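Local coordinates for protein TetR/AcrR family transcriptional regulator (Bradyrhizobium diazoefficiens, PDB 6G8G) that probably represses transcription as a TetR-family regulator and responds to flavonoids, binding genistein as an inducing ligand, at residues A29-F34 with V114-I119; L68-I73 with P128-L133; S79-L84 with E140-R145. All blocks are in the same frame, centred on the assembly; numbering follows the deposited sequence.

Interaction 1 (A29-F34 with V114-I119); sequences AAWQLF and VAFVRI
The CA atoms of F34 and I119 come nearest, 7.1 Å apart, where helical segments 29-34 and 114-119 pass at 64° with axes 11.6 Å apart. At that separation long side chains must bridge the gap, and W31 does most of this. Its CG lies anti to the backbone N (chi1 178°), which carries the six-membered ring out to helix 114-121. There W31 CH2 sits over one face of the F116 ring, off-centre toward the rim, 3.4 Å from F116 CE2. The two rings meet obliquely, their planes inclined at 33°. A115 offers only a methyl, and this leaves room for the indole. I119 CD1 completes the patch, lying 3.9 Å from W31 CZ3 and 4.1 Å from F34 CB, while the F34 ring turns off to meet F39 and F69 edge-to-face. F116 also rests on I73 and E76 of helix 65-82, and an alanine here would probably leave the outer end of the W31 indole without its aromatic floor and open a gap beside that helix. The arrangement joins the first helix of the TetR-type DNA-binding domain to the ligand-binding domain, consistent with the interdomain contact that relays induction in TetR relatives.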
loop_
_atom_site.group_PDB
_atom_site.type_symbol
_atom_site.label_atom_id
_atom_site.label_comp_id
_atom_site.label_asym_id
_atom_site.label_seq_id
_atom_site.Cartn_x
_atom_site.Cartn_y
_atom_site.Cartn_z
ATOM N N ALA A 29 -26.032 -10.125 6.292
ATOM C CA ALA A 29 -26.261 -9.454 7.566
ATOM C C ALA A 29 -24.954 -9.265 8.352
ATOM O O ALA A 29 -24.766 -8.256 9.047
ATOM C CB ALA A 29 -27.260 -10.233 8.392
ATOM N N ALA A 30 -24.074 -10.250 8.246
ATOM C CA ALA A 30 -22.823 -10.220 8.960
ATOM C C ALA A 30 -21.924 -9.213 8.327
ATOM O O ALA A 30 -21.216 -8.491 9.008
ATOM C CB ALA A 30 -22.173 -11.586 8.940
ATOM N N TRP A 31 -21.945 -9.162 7.013
ATOM C CA TRP A 31 -21.131 -8.179 6.303
ATOM C C TRP A 31 -21.513 -6.781 6.800
ATOM O O TRP A 31 -20.657 -6.003 7.210
ATOM C CB TRP A 31 -21.352 -8.359 4.797
ATOM C CG TRP A 31 -20.670 -7.452 3.909
ATOM C CD1 TRP A 31 -21.224 -6.629 2.947
ATOM C CD2 TRP A 31 -19.283 -7.281 3.837
ATOM N NE1 TRP A 31 -20.237 -5.947 2.287
ATOM C CE2 TRP A 31 -19.033 -6.325 2.816
ATOM C CE3 TRP A 31 -18.205 -7.833 4.547
ATOM C CZ2 TRP A 31 -17.755 -5.915 2.490
ATOM C CZ3 TRP A 31 -16.945 -7.426 4.230
ATOM C CH2 TRP A 31 -16.721 -6.472 3.204
ATOM N N GLN A 32 -22.811 -6.499 6.811
ATOM C CA GLN A 32 -23.316 -5.223 7.255
ATOM C C GLN A 32 -22.776 -4.863 8.642
ATOM O O GLN A 32 -22.284 -3.758 8.860
ATOM C CB GLN A 32 -24.830 -5.265 7.288
ATOM C CG GLN A 32 -25.501 -3.955 7.680
ATOM C CD GLN A 32 -25.261 -2.788 6.746
ATOM O OE1 GLN A 32 -26.078 -2.525 5.865
ATOM N NE2 GLN A 32 -24.175 -2.026 6.973
ATOM N N LEU A 33 -22.866 -5.778 9.587
ATOM C CA LEU A 33 -22.414 -5.473 10.930
ATOM C C LEU A 33 -20.904 -5.307 11.044
ATOM O O LEU A 33 -20.414 -4.443 11.772
ATOM C CB LEU A 33 -22.880 -6.551 11.913
ATOM C CG LEU A 33 -24.382 -6.513 12.220
ATOM C CD1 LEU A 33 -24.836 -7.757 12.958
ATOM C CD2 LEU A 33 -24.705 -5.283 13.055
ATOM N N PHE A 34 -20.159 -6.137 10.335
ATOM C CA PHE A 34 -18.732 -6.042 10.395
ATOM C C PHE A 34 -18.305 -4.666 9.907
ATOM O O PHE A 34 -17.379 -4.073 10.473
ATOM C CB PHE A 34 -18.052 -7.137 9.565
ATOM C CG PHE A 34 -18.236 -8.519 10.103
ATOM C CD1 PHE A 34 -18.528 -8.747 11.427
ATOM C CD2 PHE A 34 -18.099 -9.596 9.279
ATOM C CE1 PHE A 34 -18.728 -10.035 11.902
ATOM C CE2 PHE A 34 -18.302 -10.878 9.748
ATOM C CZ PHE A 34 -18.611 -11.101 11.062
ATOM N N VAL A 114 -11.247 -2.160 -0.216
ATOM C CA VAL A 114 -10.935 -1.244 0.882
ATOM C C VAL A 114 -11.671 -1.538 2.191
ATOM O O VAL A 114 -11.048 -1.558 3.260
ATOM C CB VAL A 114 -11.161 0.212 0.469
ATOM C CG1 VAL A 114 -10.946 1.154 1.638
ATOM C CG2 VAL A 114 -10.224 0.571 -0.666
ATOM N N ALA A 115 -12.967 -1.816 2.098
ATOM C CA ALA A 115 -13.735 -2.227 3.255
ATOM C C ALA A 115 -13.102 -3.429 3.954
ATOM O O ALA A 115 -12.925 -3.430 5.186
ATOM C CB ALA A 115 -15.135 -2.564 2.828
ATOM N N PHE A 116 -12.753 -4.459 3.182
ATOM C CA PHE A 116 -12.120 -5.657 3.769
ATOM C C PHE A 116 -10.850 -5.350 4.485
ATOM O O PHE A 116 -10.594 -5.837 5.600
ATOM C CB PHE A 116 -11.802 -6.705 2.715
ATOM C CG PHE A 116 -12.869 -7.727 2.573
ATOM C CD1 PHE A 116 -12.993 -8.731 3.522
ATOM C CD2 PHE A 116 -13.759 -7.673 1.537
ATOM C CE1 PHE A 116 -13.968 -9.657 3.448
ATOM C CE2 PHE A 116 -14.741 -8.618 1.446
ATOM C CZ PHE A 116 -14.846 -9.614 2.406
ATOM N N VAL A 117 -10.034 -4.549 3.831
ATOM C CA VAL A 117 -8.751 -4.245 4.400
ATOM C C VAL A 117 -8.950 -3.418 5.663
ATOM O O VAL A 117 -8.209 -3.554 6.647
ATOM C CB VAL A 117 -7.882 -3.489 3.391
ATOM C CG1 VAL A 117 -6.614 -2.970 4.054
ATOM C CG2 VAL A 117 -7.563 -4.391 2.208
ATOM N N ARG A 118 -9.947 -2.547 5.632
ATOM C CA ARG A 118 -10.213 -1.736 6.780
ATOM C C ARG A 118 -10.571 -2.632 7.941
ATOM O O ARG A 118 -10.028 -2.502 9.020
ATOM C CB ARG A 118 -11.352 -0.779 6.521
ATOM C CG ARG A 118 -11.079 0.512 7.196
ATOM C CD ARG A 118 -12.268 1.409 6.970
ATOM N NE ARG A 118 -11.868 2.432 6.002
ATOM C CZ ARG A 118 -12.473 2.703 4.844
ATOM N NH1 ARG A 118 -13.599 2.058 4.479
ATOM N NH2 ARG A 118 -11.954 3.673 4.077
ATOM N N ILE A 119 -11.504 -3.537 7.703
ATOM C CA ILE A 119 -11.970 -4.426 8.741
ATOM C C ILE A 119 -10.852 -5.263 9.327
ATOM O O ILE A 119 -10.764 -5.365 10.544
ATOM C CB ILE A 119 -13.062 -5.356 8.232
ATOM C CG1 ILE A 119 -14.328 -4.557 7.980
ATOM C CG2 ILE A 119 -13.361 -6.429 9.262
ATOM C CD1 ILE A 119 -15.342 -5.304 7.139
#

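Interaction 2 (L68-I73 with P128-L133); sequences LFASLI and PVLARL
L130 points its two methyls between F69, A70 and I73, and this is the tightly packed part of the contact. L130 CD1 comes in at the edge of the F69 ring, near its plane, 3.7 Å from F69 CD2. L130 CD2 instead lies 4.1 Å from A70 CB. I73 CD1 covers the centre of one F69 ring face and is 3.9 Å from L130 O, packing between ring and carbonyl, while I73 CG2 faces L133. A branched leucine suits a slot with a ring on one side and a small alanine on the other. Segments 68-73 and 128-133 run nearly parallel, at 12° and 10.3 Å between axes. In the TetR fold the former belongs to the long helix that leads from the DNA-binding domain into the ligand-binding domain, here flanked by helix 128-137. The solvent side is formed by A70 and L133, both partly exposed, although their methyls still meet. L133 sets its CG opposite the backbone N (chi1 177°), which brings L133 CD2 to 3.7 Å from A70 CB; L133 CG is 4.2 Å from I73 CG2. One oxygen of a buffer molecule, probably from the crystallisation liquor, accepts hydrogen bonds from V129 N and L130 N.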
loop_
_atom_site.group_PDB
_atom_site.type_symbol
_atom_site.label_atom_id
_atom_site.label_comp_id
_atom_site.label_asym_id
_atom_site.label_seq_id
_atom_site.Cartn_x
_atom_site.Cartn_y
_atom_site.Cartn_z
ATOM N N LEU A 68 -17.417 -17.582 9.791
ATOM C CA LEU A 68 -18.321 -16.758 9.007
ATOM C C LEU A 68 -17.553 -15.737 8.179
ATOM O O LEU A 68 -17.810 -15.562 6.997
ATOM C CB LEU A 68 -19.203 -16.012 9.958
ATOM C CG LEU A 68 -20.492 -15.308 9.699
ATOM C CD1 LEU A 68 -21.497 -16.063 8.918
ATOM C CD2 LEU A 68 -21.109 -15.071 11.074
ATOM N N PHE A 69 -16.570 -15.105 8.795
ATOM C CA PHE A 69 -15.777 -14.103 8.100
ATOM C C PHE A 69 -14.879 -14.710 7.015
ATOM O O PHE A 69 -14.669 -14.122 5.941
ATOM C CB PHE A 69 -14.927 -13.332 9.093
ATOM C CG PHE A 69 -14.357 -12.055 8.542
ATOM C CD1 PHE A 69 -15.041 -11.323 7.604
ATOM C CD2 PHE A 69 -13.156 -11.572 8.991
ATOM C CE1 PHE A 69 -14.517 -10.164 7.089
ATOM C CE2 PHE A 69 -12.622 -10.421 8.482
ATOM C CZ PHE A 69 -13.307 -9.713 7.530
ATOM N N ALA A 70 -14.377 -15.906 7.288
ATOM C CA ALA A 70 -13.646 -16.640 6.292
ATOM C C ALA A 70 -14.491 -16.903 5.050
ATOM O O ALA A 70 -13.999 -16.747 3.921
ATOM C CB ALA A 70 -13.130 -17.934 6.869
ATOM N N SER A 71 -15.756 -17.265 5.212
ATOM C CA SER A 71 -16.638 -17.421 4.027
ATOM C C SER A 71 -16.803 -16.122 3.258
ATOM O O SER A 71 -16.867 -16.119 2.036
ATOM C CB SER A 71 -18.019 -17.895 4.435
ATOM O OG SER A 71 -18.030 -19.271 4.721
ATOM N N LEU A 72 -16.910 -15.020 3.984
ATOM C CA LEU A 72 -17.075 -13.730 3.337
ATOM C C LEU A 72 -15.857 -13.398 2.530
ATOM O O LEU A 72 -15.957 -12.992 1.373
ATOM C CB LEU A 72 -17.248 -12.644 4.352
ATOM C CG LEU A 72 -18.718 -12.500 4.795
ATOM C CD1 LEU A 72 -18.903 -11.796 6.130
ATOM C CD2 LEU A 72 -19.506 -11.767 3.712
ATOM N N ILE A 73 -14.696 -13.598 3.153
ATOM C CA ILE A 73 -13.440 -13.399 2.467
ATOM C C ILE A 73 -13.305 -14.240 1.219
ATOM O O ILE A 73 -13.031 -13.709 0.156
ATOM C CB ILE A 73 -12.258 -13.717 3.366
ATOM C CG1 ILE A 73 -12.096 -12.614 4.381
ATOM C CG2 ILE A 73 -10.971 -13.824 2.570
ATOM C CD1 ILE A 73 -11.153 -12.978 5.502
ATOM N N PRO A 128 -4.444 -13.231 12.724
ATOM C CA PRO A 128 -3.463 -13.467 11.644
ATOM C C PRO A 128 -3.855 -14.524 10.658
ATOM O O PRO A 128 -3.495 -14.444 9.493
ATOM C CB PRO A 128 -2.208 -13.930 12.390
ATOM C CG PRO A 128 -2.677 -14.301 13.756
ATOM C CD PRO A 128 -3.830 -13.395 14.053
ATOM N N VAL A 129 -4.629 -15.503 11.089
ATOM C CA VAL A 129 -5.028 -16.538 10.155
ATOM C C VAL A 129 -6.011 -15.999 9.114
ATOM O O VAL A 129 -5.885 -16.297 7.944
ATOM C CB VAL A 129 -5.596 -17.762 10.884
ATOM C CG1 VAL A 129 -6.181 -18.775 9.897
ATOM C CG2 VAL A 129 -4.491 -18.386 11.716
ATOM N N LEU A 130 -6.984 -15.212 9.538
ATOM C CA LEU A 130 -7.864 -14.549 8.590
ATOM C C LEU A 130 -7.108 -13.547 7.710
ATOM O O LEU A 130 -7.392 -13.385 6.536
ATOM C CB LEU A 130 -8.957 -13.802 9.322
ATOM C CG LEU A 130 -9.965 -14.647 10.096
ATOM C CD1 LEU A 130 -10.862 -13.738 10.940
ATOM C CD2 LEU A 130 -10.786 -15.449 9.117
ATOM N N ALA A 131 -6.161 -12.835 8.282
ATOM C CA ALA A 131 -5.428 -11.843 7.515
ATOM C C ALA A 131 -4.655 -12.561 6.408
ATOM O O ALA A 131 -4.610 -12.125 5.269
ATOM C CB ALA A 131 -4.510 -11.089 8.438
ATOM N N ARG A 132 -4.071 -13.700 6.725
ATOM C CA ARG A 132 -3.339 -14.434 5.691
ATOM C C ARG A 132 -4.260 -15.068 4.689
ATOM O O ARG A 132 -3.953 -15.164 3.508
ATOM C CB ARG A 132 -2.456 -15.500 6.292
ATOM C CG ARG A 132 -1.547 -16.138 5.268
ATOM C CD ARG A 132 -0.278 -16.642 5.916
ATOM N NE ARG A 132 0.736 -15.616 6.162
ATOM C CZ ARG A 132 1.424 -14.994 5.204
ATOM N NH1 ARG A 132 1.194 -15.249 3.908
ATOM N NH2 ARG A 132 2.333 -14.087 5.543
ATOM N N LEU A 133 -5.410 -15.500 5.156
ATOM C CA LEU A 133 -6.393 -16.061 4.249
ATOM C C LEU A 133 -6.781 -15.023 3.178
ATOM O O LEU A 133 -6.930 -15.352 2.012
ATOM C CB LEU A 133 -7.638 -16.517 5.017
ATOM C CG LEU A 133 -8.744 -17.060 4.108
ATOM C CD1 LEU A 133 -8.283 -18.282 3.354
ATOM C CD2 LEU A 133 -9.993 -17.362 4.896
#

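Interaction 3 (S79-L84 with E140-R145); sequences SLQRDL and EATIRR
T142 OG1 is gripped by two partners: it accepts a hydrogen bond from Q81 NE2 at 2.9 Å (138° at the hydrogen) and makes a weak one to G138 O, one turn earlier. The contact lies where helix 65-82, the connecting helix of the TetR fold, runs out into a turn beside helix 139-155 of the ligand-binding domain. Q81 reaches the hydroxyl because its chain bends at chi2 (-74°), and OG1 then lies almost in the amide plane. Q81 CD packs 3.7 Å from A141 CB, whose small methyl lets the flat group settle close to the helix. R145 runs past Q81 in the opposite direction, its guanidinium plane nearly perpendicular to the amide, though its exact placement is less certain. One guanidinium face lies over Q81 O, without a hydrogen bond, while L84 O approaches the edge and takes a weak bond from R145 NH2. A positive charge beside the Q81 and L84 carbonyls is likely to be electrostatically favourable, and arginine is long enough to deliver it there. L84, beyond the helix, turns back into the contact and crosses T142 at about a right angle, with L84 CD2 3.9 Å from T142 CG2.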
loop_
_atom_site.group_PDB
_atom_site.type_symbol
_atom_site.label_atom_id
_atom_site.label_comp_id
_atom_site.label_asym_id
_atom_site.label_seq_id
_atom_site.Cartn_x
_atom_site.Cartn_y
_atom_site.Cartn_z
ATOM N N SER A 79 -14.686 -13.602 -6.358
ATOM C CA SER A 79 -15.441 -12.703 -7.226
ATOM C C SER A 79 -14.535 -11.709 -7.948
ATOM O O SER A 79 -14.572 -11.613 -9.173
ATOM C CB SER A 79 -16.470 -11.955 -6.380
ATOM O OG SER A 79 -17.343 -11.204 -7.196
ATOM N N LEU A 80 -13.684 -11.021 -7.183
ATOM C CA LEU A 80 -12.635 -10.118 -7.755
ATOM C C LEU A 80 -11.723 -10.828 -8.748
ATOM O O LEU A 80 -11.387 -10.288 -9.794
ATOM C CB LEU A 80 -11.823 -9.426 -6.645
ATOM C CG LEU A 80 -12.703 -8.434 -5.856
ATOM C CD1 LEU A 80 -12.112 -8.069 -4.479
ATOM C CD2 LEU A 80 -12.979 -7.187 -6.696
ATOM N N GLN A 81 -11.410 -12.082 -8.478
ATOM C CA GLN A 81 -10.578 -12.866 -9.393
ATOM C C GLN A 81 -11.207 -13.170 -10.759
ATOM O O GLN A 81 -10.494 -13.303 -11.753
ATOM C CB GLN A 81 -10.147 -14.153 -8.706
ATOM C CG GLN A 81 -9.141 -13.929 -7.606
ATOM C CD GLN A 81 -7.776 -13.608 -8.166
ATOM O OE1 GLN A 81 -7.245 -14.344 -9.012
ATOM N NE2 GLN A 81 -7.210 -12.483 -7.736
ATOM N N ARG A 82 -12.534 -13.276 -10.809
ATOM C CA ARG A 82 -13.222 -13.522 -12.075
ATOM C C ARG A 82 -13.293 -12.293 -12.960
ATOM O O ARG A 82 -13.429 -12.410 -14.166
ATOM C CB ARG A 82 -14.636 -14.059 -11.835
ATOM C CG ARG A 82 -14.692 -15.373 -11.072
ATOM C CD ARG A 82 -16.077 -16.057 -11.104
ATOM N NE ARG A 82 -16.524 -16.230 -9.719
ATOM C CZ ARG A 82 -17.444 -15.476 -9.104
ATOM N NH1 ARG A 82 -18.100 -14.499 -9.740
ATOM N NH2 ARG A 82 -17.726 -15.700 -7.825
ATOM N N ASP A 83 -13.204 -11.122 -12.361
ATOM C CA ASP A 83 -13.106 -9.900 -13.143
ATOM C C ASP A 83 -11.740 -9.716 -13.805
ATOM O O ASP A 83 -11.484 -8.692 -14.444
ATOM C CB ASP A 83 -13.410 -8.669 -12.264
ATOM C CG ASP A 83 -14.791 -8.736 -11.598
ATOM O OD1 ASP A 83 -15.611 -9.621 -11.958
ATOM O OD2 ASP A 83 -15.041 -7.895 -10.703
ATOM N N LEU A 84 -10.811 -10.623 -13.575
ATOM C CA LEU A 84 -9.496 -10.440 -14.174
ATOM C C LEU A 84 -9.479 -11.292 -15.411
ATOM O O LEU A 84 -9.959 -12.407 -15.356
ATOM C CB LEU A 84 -8.341 -10.820 -13.202
ATOM C CG LEU A 84 -7.588 -9.794 -12.328
ATOM C CD1 LEU A 84 -8.482 -8.659 -11.870
ATOM C CD2 LEU A 84 -6.918 -10.427 -11.124
ATOM N N GLU A 140 -2.243 -12.476 -3.487
ATOM C CA GLU A 140 -1.321 -13.521 -3.915
ATOM C C GLU A 140 -1.924 -14.295 -5.066
ATOM O O GLU A 140 -1.219 -14.774 -5.931
ATOM C CB GLU A 140 -0.924 -14.449 -2.775
ATOM C CG GLU A 140 0.324 -15.234 -3.112
ATOM C CD GLU A 140 0.909 -16.008 -1.948
ATOM O OE1 GLU A 140 1.963 -15.569 -1.386
ATOM O OE2 GLU A 140 0.330 -17.064 -1.621
ATOM N N ALA A 141 -3.236 -14.420 -5.081
ATOM C CA ALA A 141 -3.891 -15.132 -6.179
ATOM C C ALA A 141 -3.678 -14.422 -7.495
ATOM O O ALA A 141 -3.430 -15.056 -8.527
ATOM C CB ALA A 141 -5.375 -15.281 -5.913
ATOM N N THR A 142 -3.783 -13.108 -7.458
ATOM C CA THR A 142 -3.498 -12.311 -8.627
ATOM C C THR A 142 -2.078 -12.540 -9.123
ATOM O O THR A 142 -1.830 -12.715 -10.315
ATOM C CB THR A 142 -3.674 -10.821 -8.321
ATOM O OG1 THR A 142 -5.033 -10.581 -7.964
ATOM C CG2 THR A 142 -3.338 -9.987 -9.531
ATOM N N ILE A 143 -1.129 -12.538 -8.210
ATOM C CA ILE A 143 0.238 -12.830 -8.612
ATOM C C ILE A 143 0.348 -14.199 -9.313
ATOM O O ILE A 143 0.956 -14.297 -10.367
ATOM C CB ILE A 143 1.173 -12.786 -7.398
ATOM C CG1 ILE A 143 1.343 -11.353 -6.902
ATOM C CG2 ILE A 143 2.538 -13.381 -7.722
ATOM C CD1 ILE A 143 2.050 -11.256 -5.553
ATOM N N ARG A 144 -0.243 -15.230 -8.728
ATOM C CA ARG A 144 -0.184 -16.571 -9.296
ATOM C C ARG A 144 -0.769 -16.661 -10.688
ATOM O O ARG A 144 -0.190 -17.309 -11.542
ATOM C CB ARG A 144 -0.887 -17.555 -8.395
ATOM C CG ARG A 144 -0.110 -17.839 -7.124
ATOM C CD ARG A 144 -0.778 -18.735 -6.109
ATOM N NE ARG A 144 -2.253 -18.802 -6.044
ATOM C CZ ARG A 144 -3.043 -18.414 -5.032
ATOM N NH1 ARG A 144 -2.561 -17.843 -3.907
ATOM N NH2 ARG A 144 -4.360 -18.593 -5.158
ATOM N N ARG A 145 -1.899 -16.006 -10.934
ATOM C CA ARG A 145 -2.493 -16.022 -12.273
ATOM C C ARG A 145 -1.575 -15.432 -13.281
ATOM O O ARG A 145 -1.442 -15.934 -14.386
ATOM C CB ARG A 145 -3.799 -15.251 -12.324
ATOM C CG ARG A 145 -4.972 -16.103 -11.919
ATOM C CD ARG A 145 -6.123 -15.239 -11.495
ATOM N NE ARG A 145 -6.645 -14.372 -12.537
ATOM C CZ ARG A 145 -7.720 -14.638 -13.271
ATOM N NH1 ARG A 145 -8.348 -15.799 -13.181
ATOM N NH2 ARG A 145 -8.131 -13.729 -14.139
#

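From the N terminus the chain first lays down 29-34 in the DNA-binding domain, then 68-73 and 79-84 along the single helix 65-82. Their partners follow in the same order: 114-119 closes interaction 1 over 79 intervening residues, 128-133 closes interaction 2 over 54, and 140-145 closes interaction 3 over 55. Every pair of loops therefore crosses, and none nests. Interactions 1 and 2 touch directly, F116 and I119 packing on F69 and I73. Interaction 3 lies farther along helix 65-82, its centre about 17 Å from that of interaction 2. Together they tie helices 23-37 and 65-82 to three successive helices of the ligand-binding domain.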